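Local coordinates for de novo design, hyper stable, disulfide-rich mini protein (Synthetic construct, PDB 5JG9), which has no known natural function, being a computationally designed, disulfide-rich miniprotein built to fold into a hyperstable strand-helix-strand-strand scaffold, at residues R35-N39 with C40-E44. Residues are numbered along the deposited sequence; the frame is centred on the assembly and turned at random.
Sequences RKEGN and CYVCE
Lys36 and Tyr41 face each other as a non-hydrogen-bonded pair of a two-residue beta hairpin, and their side chains run alongside one another on the sheet face turned to helix 14-28. Lys36 CE lies over one face of the Tyr41 ring in a CH-pi contact, 3.9 Å from the centroid, while CG and CD pass above its CE2 side. A bend at chi3 (84°) in the otherwise extended Lys36 chain carries the ammonium past the ring's rim, where NZ donates to Tyr41 OH at 3.2 Å. The same NZ reaches Asn39 OD1 at 3.1 Å in the plane of the amide carbonyl, tying the lysine back to the turn.

Gly38 and Asn39 are the central residues of a type II' turn, with Gly38 at its positive-phi position. Glu37 and Cys40 close it with reciprocal backbone bonds, the shorter being Glu37 N to Cys40 O at 2.8 Å. One more such pair follows between Arg35 and Val42. On the face shared by Arg35 and Glu37, Val42 CG2 packs 3.9 Å from Glu37 CB; the Glu37 carboxylate has its salt-bridge partner in Arg6.

Arg35 grips Glu44 side-on in a salt bridge. NE points almost straight at Glu44 OE2 (3.2 Å, 170°) within the guanidinium plane but from above the carboxylate plane, whereas NH2 meets Glu44 OE1 at 3.1 Å from a tilted position. The two flat groups are turned 70° apart, a twisted grip. Glu44 OE1 has its stronger partner in Arg46 NE, so two arginines share the carboxylate.

Cys40 and Cys43 form disulfides with Cys10 and Cys21, linking this hairpin to the rest of the chain. The lysine-phenol bond and the arginine-carboxylate clasp add polar cross-strand ties to the backbone ladder, consistent with a small fold designed for hyperstability.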
# COMPACT_ATOMS: atom_id res chain seq x y z
N ARG A 35 1.03 0.26 -5.98
CA ARG A 35 0.99 -0.45 -7.25
C ARG A 35 -0.48 -0.45 -7.74
O ARG A 35 -1.36 0.04 -7.02
CB ARG A 35 1.46 -1.91 -7.07
CG ARG A 35 2.71 -2.10 -6.15
CD ARG A 35 3.91 -1.45 -6.74
NE ARG A 35 5.16 -1.83 -6.12
CZ ARG A 35 6.29 -1.18 -6.36
NH1 ARG A 35 6.30 -0.06 -7.11
NH2 ARG A 35 7.42 -1.60 -5.80
N LYS A 36 -0.72 -0.98 -8.94
CA LYS A 36 -2.13 -1.21 -9.42
C LYS A 36 -2.31 -2.60 -9.93
O LYS A 36 -1.41 -3.20 -10.52
CB LYS A 36 -2.50 -0.30 -10.54
CG LYS A 36 -2.67 1.10 -10.14
CD LYS A 36 -3.28 1.88 -11.30
CE LYS A 36 -4.77 1.72 -11.30
NZ LYS A 36 -5.33 2.74 -12.24
N GLU A 37 -3.46 -3.14 -9.59
CA GLU A 37 -3.89 -4.37 -10.13
C GLU A 37 -5.23 -4.06 -10.81
O GLU A 37 -6.23 -3.76 -10.12
CB GLU A 37 -4.07 -5.40 -9.04
CG GLU A 37 -3.51 -6.76 -9.33
CD GLU A 37 -3.52 -7.67 -8.09
OE1 GLU A 37 -3.03 -7.33 -6.99
OE2 GLU A 37 -4.00 -8.79 -8.21
N GLY A 38 -5.27 -4.12 -12.17
CA GLY A 38 -6.44 -3.65 -12.85
C GLY A 38 -6.63 -2.18 -12.56
O GLY A 38 -5.66 -1.40 -12.70
N ASN A 39 -7.81 -1.81 -12.09
CA ASN A 39 -7.99 -0.40 -11.62
C ASN A 39 -7.96 -0.22 -10.11
O ASN A 39 -8.31 0.89 -9.65
CB ASN A 39 -9.34 0.13 -12.15
CG ASN A 39 -9.44 1.64 -12.11
OD1 ASN A 39 -8.44 2.39 -12.27
ND2 ASN A 39 -10.67 2.13 -11.82
N CYS A 40 -7.60 -1.26 -9.37
CA CYS A 40 -7.51 -1.24 -7.91
C CYS A 40 -6.12 -0.90 -7.50
O CYS A 40 -5.15 -1.43 -8.09
CB CYS A 40 -7.82 -2.62 -7.37
SG CYS A 40 -9.48 -3.19 -7.75
N TYR A 41 -5.98 -0.04 -6.51
CA TYR A 41 -4.72 0.33 -5.96
C TYR A 41 -4.36 -0.64 -4.85
O TYR A 41 -5.23 -1.22 -4.19
CB TYR A 41 -4.73 1.79 -5.47
CG TYR A 41 -4.75 2.70 -6.65
CD1 TYR A 41 -5.94 3.04 -7.24
CD2 TYR A 41 -3.56 3.19 -7.21
CE1 TYR A 41 -5.98 3.76 -8.41
CE2 TYR A 41 -3.57 3.98 -8.34
CZ TYR A 41 -4.77 4.26 -8.94
OH TYR A 41 -4.81 5.01 -10.07
N VAL A 42 -3.04 -0.84 -4.74
CA VAL A 42 -2.41 -1.89 -3.95
C VAL A 42 -1.31 -1.20 -3.12
O VAL A 42 -0.47 -0.54 -3.64
CB VAL A 42 -1.82 -3.05 -4.84
CG1 VAL A 42 -1.12 -4.11 -3.97
CG2 VAL A 42 -2.90 -3.71 -5.67
N CYS A 43 -1.38 -1.34 -1.81
CA CYS A 43 -0.30 -0.99 -0.89
C CYS A 43 0.70 -2.16 -0.75
O CYS A 43 0.33 -3.26 -0.29
CB CYS A 43 -0.84 -0.63 0.48
SG CYS A 43 0.49 -0.21 1.60
N GLU A 44 1.93 -1.94 -1.15
CA GLU A 44 3.01 -2.93 -0.92
C GLU A 44 3.92 -2.47 0.17
O GLU A 44 4.49 -1.35 0.09
CB GLU A 44 3.80 -3.09 -2.21
CG GLU A 44 5.10 -3.91 -1.98
CD GLU A 44 6.00 -3.87 -3.22
OE1 GLU A 44 7.09 -3.22 -3.12
OE2 GLU A 44 5.57 -4.38 -4.27